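Local atomic coordinates of inositol monophosphatase family protein (Staphylococcus aureus, PDB entry 5I3S), a protein that probably hydrolyses phosphate monoesters such as inositol monophosphate, releasing inorganic phosphate. Residues A[40-45]-A[83-88]; A[96-101]-A[116-121]. All coordinates share one frame; numbering follows the deposited sequence.

From the N terminus, helix 37-56 supplies the first side of contact 1, which closes a loop of 37 residues holding the rest of that helix, strand 61-64 and nearly all of strand 78-83. The chain then passes through helix 88-94 into contact 2, which closes a shorter loop of 14 residues, the hairpin of strands 99-106 and 109-117. The two loops follow in series, neither nested nor crossed, their centres about 11 Å apart. Strand 78-83 pairs with 99-106 in the seven-stranded sheet, Asp83 N lying 2.9 Å from Ser101 O; past the corner at Pro84, Asp86 N lies 2.8 Å from Ala99 O, each a probable hydrogen bond. Residues 83-88 thus run between helix 37-56 and the hairpin.

Contact 1: A[40-45]-A[83-88]; sequences NVDKAT and DPIDGT
Val41 opens the contact from helix 37-56 by meeting Ile85 of the DPIDGT sequence, the inositol monophosphatase signature, which runs off a sheet strand, turns a corner at Pro84 and enters the next helix from Gly87. Val41 CG1 lies 3.7 Å from Ile85 CD1, the two side chains crossing at about a right angle. The branch of Ile85 that reaches the helix is CG1, beside its own backbone N (chi1 -59°) and extended beyond, so that CD1 also arrives 3.6 Å from Asp42 N.

Asp42 follows and contributes the largest buried area of this helical segment. Its carboxylate extends across the signature loop: OD2 sits 3.5 Å from Thr88 CG2 and 3.8 Å from Ile85 CB. The OD2 contacts named here are with carbon atoms. Asp42 OD1 is also 4.5 Å from Asp83 OD1, and Glu65 and Glu66 bring carboxylates near Asp42 OD1 as well. Asp208 in turn comes close to Asp83 and Asp86. The grouping of Glu65, Asp83, Asp86 and Asp208 is consistent with the magnesium site of relatives, where the two signature aspartates bind metal; Asp42 lies beside it.

Thr45, one turn further along, packs obliquely on Pro84, its CB 3.9 Å from Pro84 CB. On the helix's other contacts, Ile18 of helix 2-24 touches both Val41 and Thr45, placing this face between that helix and the signature. Thr45 CG2 is anti to the backbone N and turned to the proline, whereas OG1 folds back along the helix. There the hydroxyl adds a second bond to the helical one: Val41 O is met by Thr45 OG1 at 2.7 Å and by Thr45 N at 2.9 Å, from opposite faces of its carbonyl plane.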
# COMPACT_ATOMS: atom_id res chain seq x y z
N ASN A 40 12.71 11.26 -17.82
CA ASN A 40 13.98 11.99 -17.73
C ASN A 40 14.83 11.54 -16.54
O ASN A 40 16.02 11.26 -16.73
CB ASN A 40 13.77 13.51 -17.75
CG ASN A 40 13.65 14.08 -19.17
OD1 ASN A 40 13.28 13.37 -20.12
ND2 ASN A 40 13.95 15.38 -19.32
N VAL A 41 14.22 11.45 -15.35
CA VAL A 41 14.93 10.93 -14.14
C VAL A 41 15.36 9.46 -14.29
O VAL A 41 16.44 9.09 -13.82
CB VAL A 41 14.12 11.15 -12.84
CG1 VAL A 41 14.79 10.49 -11.62
CG2 VAL A 41 14.00 12.62 -12.57
N ASP A 42 14.55 8.66 -14.98
CA ASP A 42 14.84 7.26 -15.23
C ASP A 42 16.15 7.13 -16.05
O ASP A 42 17.07 6.35 -15.69
CB ASP A 42 13.63 6.56 -15.95
CG ASP A 42 13.23 5.25 -15.30
OD1 ASP A 42 14.10 4.42 -15.06
OD2 ASP A 42 12.04 5.01 -15.03
N LYS A 43 16.23 7.88 -17.15
CA LYS A 43 17.44 7.91 -18.01
C LYS A 43 18.63 8.46 -17.23
O LYS A 43 19.69 7.86 -17.24
CB LYS A 43 17.22 8.73 -19.32
N ALA A 44 18.44 9.58 -16.53
CA ALA A 44 19.53 10.19 -15.76
C ALA A 44 20.12 9.18 -14.79
O ALA A 44 21.36 8.97 -14.76
CB ALA A 44 19.05 11.42 -14.99
N THR A 45 19.24 8.53 -14.04
CA THR A 45 19.65 7.59 -12.99
C THR A 45 20.36 6.37 -13.59
O THR A 45 21.43 5.96 -13.09
CB THR A 45 18.44 7.17 -12.11
OG1 THR A 45 17.78 8.35 -11.62
CG2 THR A 45 18.90 6.31 -10.97
N ASP A 83 17.02 -1.59 -11.97
CA ASP A 83 15.85 -0.73 -12.26
C ASP A 83 16.09 0.63 -11.59
O ASP A 83 16.02 0.77 -10.35
CB ASP A 83 14.52 -1.35 -11.79
CG ASP A 83 13.28 -0.65 -12.44
OD1 ASP A 83 13.45 0.42 -13.04
OD2 ASP A 83 12.14 -1.15 -12.31
N PRO A 84 16.43 1.63 -12.41
CA PRO A 84 16.59 3.01 -11.91
C PRO A 84 15.39 3.49 -11.09
O PRO A 84 15.63 4.01 -10.02
CB PRO A 84 16.81 3.84 -13.19
CG PRO A 84 16.39 2.93 -14.29
CD PRO A 84 16.80 1.57 -13.83
N ILE A 85 14.15 3.25 -11.55
CA ILE A 85 12.94 3.59 -10.79
C ILE A 85 11.91 2.47 -10.90
O ILE A 85 11.24 2.33 -11.91
CB ILE A 85 12.30 4.90 -11.28
CG1 ILE A 85 13.28 6.10 -11.14
CG2 ILE A 85 11.01 5.22 -10.52
CD1 ILE A 85 12.91 7.30 -12.03
N ASP A 86 11.81 1.64 -9.86
CA ASP A 86 10.76 0.67 -9.74
C ASP A 86 9.56 1.23 -8.96
O ASP A 86 9.70 1.55 -7.77
CB ASP A 86 11.25 -0.62 -9.04
CG ASP A 86 10.23 -1.77 -9.20
OD1 ASP A 86 9.49 -1.80 -10.20
OD2 ASP A 86 10.13 -2.62 -8.32
N GLY A 87 8.40 1.26 -9.61
CA GLY A 87 7.28 2.00 -9.16
C GLY A 87 7.15 3.37 -9.83
O GLY A 87 6.91 4.39 -9.15
N THR A 88 7.26 3.40 -11.16
CA THR A 88 7.21 4.69 -11.84
C THR A 88 5.86 5.42 -11.63
O THR A 88 5.83 6.64 -11.48
CB THR A 88 7.53 4.58 -13.36
OG1 THR A 88 6.72 3.57 -13.93
CG2 THR A 88 8.96 4.14 -13.62

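Contact 2: A[96-101]-A[116-121]; sequences ENFAIS and YDVMAD
Phe98 lies obliquely against Val118 and Met119. Its CG stands between the backbone N and the carbonyl carbon (chi1 59°), which swings the ring back across the gap: Phe98 CE1 comes within 3.7 Å of Val118 CB, and CZ lies 3.7 Å from Met119 CG. The bent methionine chain carries SD to 5.0 Å from the Phe98 centroid, 65° off the ring normal, an oblique Met-aromatic contact. Met119 CB also packs alongside Glu96 CB, while Glu96 OE1 bonds to Asn195 of the second subunit.

These side chains lie where a beta hairpin of strands 99-106 and 109-117 opens out. Ile100 and Tyr116 form its antiparallel hydrogen-bonded pair here, with a short, nearly straight bond from Tyr116 N to Ile100 O (2.8 Å, 173°) and a longer, more bent return from Ile100 N to Tyr116 O (3.2 Å). On the side of the sheet facing helix 2-24, the Ile100 and Val118 side chains cross obliquely, Ile100 CD1 3.9 Å from Val118 CG2, and CD1 approaches the Tyr116 ring at its edge. Beyond the paired residues waters link the segments. Two connect Asn97 with Asp117; a third accepts from Met119 N, lies within bonding distance of Phe98 O and Asp117 OD1, and sits above the Phe98 ring, over its centre.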
# COMPACT_ATOMS: atom_id res chain seq x y z
N GLU A 96 6.88 9.32 -4.09
CA GLU A 96 7.46 8.44 -3.09
C GLU A 96 6.92 7.04 -3.35
O GLU A 96 6.17 6.85 -4.31
CB GLU A 96 7.14 8.89 -1.63
CG GLU A 96 5.67 8.83 -1.26
CD GLU A 96 5.34 9.27 0.17
OE1 GLU A 96 4.14 9.14 0.53
OE2 GLU A 96 6.22 9.73 0.93
N ASN A 97 7.36 6.08 -2.54
CA ASN A 97 7.01 4.67 -2.68
C ASN A 97 7.53 4.03 -3.94
O ASN A 97 6.84 3.19 -4.55
CB ASN A 97 5.48 4.46 -2.49
CG ASN A 97 5.02 5.02 -1.16
OD1 ASN A 97 5.72 4.89 -0.15
ND2 ASN A 97 3.90 5.66 -1.16
N PHE A 98 8.77 4.40 -4.29
CA PHE A 98 9.46 3.85 -5.44
C PHE A 98 10.89 3.57 -5.05
O PHE A 98 11.44 4.25 -4.20
CB PHE A 98 9.46 4.83 -6.61
CG PHE A 98 10.11 6.16 -6.30
CD1 PHE A 98 11.50 6.34 -6.43
CD2 PHE A 98 9.35 7.21 -5.89
CE1 PHE A 98 12.10 7.56 -6.16
CE2 PHE A 98 9.94 8.45 -5.61
CZ PHE A 98 11.31 8.62 -5.74
N ALA A 99 11.49 2.58 -5.68
CA ALA A 99 12.85 2.18 -5.29
C ALA A 99 13.81 2.13 -6.48
O ALA A 99 13.39 1.89 -7.58
CB ALA A 99 12.82 0.82 -4.59
N ILE A 100 15.09 2.37 -6.24
CA ILE A 100 16.10 1.87 -7.16
C ILE A 100 16.45 0.45 -6.66
O ILE A 100 16.50 0.22 -5.44
CB ILE A 100 17.39 2.70 -7.16
CG1 ILE A 100 17.12 4.20 -7.28
CG2 ILE A 100 18.31 2.23 -8.29
CD1 ILE A 100 18.28 5.07 -6.81
N SER A 101 16.61 -0.48 -7.62
CA SER A 101 16.90 -1.88 -7.35
C SER A 101 18.11 -2.36 -8.14
O SER A 101 18.17 -2.21 -9.33
CB SER A 101 15.70 -2.75 -7.77
OG SER A 101 15.88 -4.13 -7.43
N TYR A 116 16.49 0.39 -2.66
CA TYR A 116 16.67 1.66 -1.95
C TYR A 116 15.42 2.44 -2.03
O TYR A 116 15.05 2.86 -3.12
CB TYR A 116 17.83 2.47 -2.53
CG TYR A 116 18.17 3.76 -1.77
CD1 TYR A 116 18.03 3.85 -0.38
CD2 TYR A 116 18.67 4.88 -2.44
CE1 TYR A 116 18.36 5.02 0.32
CE2 TYR A 116 18.99 6.04 -1.74
CZ TYR A 116 18.82 6.10 -0.36
OH TYR A 116 19.11 7.23 0.33
N ASP A 117 14.74 2.60 -0.90
CA ASP A 117 13.49 3.36 -0.85
C ASP A 117 13.96 4.82 -0.74
O ASP A 117 14.30 5.30 0.32
CB ASP A 117 12.58 2.93 0.34
CG ASP A 117 11.27 3.70 0.42
OD1 ASP A 117 11.19 4.86 -0.09
OD2 ASP A 117 10.31 3.17 1.02
N VAL A 118 14.03 5.46 -1.88
CA VAL A 118 14.70 6.73 -2.01
C VAL A 118 14.07 7.80 -1.08
O VAL A 118 14.81 8.50 -0.40
CB VAL A 118 14.65 7.25 -3.46
CG1 VAL A 118 15.19 8.67 -3.55
CG2 VAL A 118 15.44 6.31 -4.38
N MET A 119 12.74 7.89 -1.04
CA MET A 119 12.11 8.95 -0.30
C MET A 119 12.06 8.73 1.20
O MET A 119 11.92 9.71 1.93
CB MET A 119 10.75 9.34 -0.88
CG MET A 119 10.79 9.83 -2.32
SD MET A 119 12.02 11.05 -2.88
CE MET A 119 11.30 12.46 -2.02
N ALA A 120 12.21 7.51 1.68
CA ALA A 120 12.38 7.30 3.13
C ALA A 120 13.84 7.21 3.56
O ALA A 120 14.14 7.11 4.74
CB ALA A 120 11.67 6.06 3.55
N ASP A 121 14.76 7.25 2.63
CA ASP A 121 16.18 6.93 2.91
C ASP A 121 16.37 5.58 3.63
O ASP A 121 17.01 5.51 4.72
CB ASP A 121 16.88 8.12 3.67
CG ASP A 121 18.43 8.00 3.70
OD1 ASP A 121 19.08 7.16 2.99
OD2 ASP A 121 19.03 8.78 4.48
O HOH W 1 8.84 6.30 -0.02
O HOH W 2 7.85 3.17 0.97
O HOH W 3 10.77 6.38 -2.40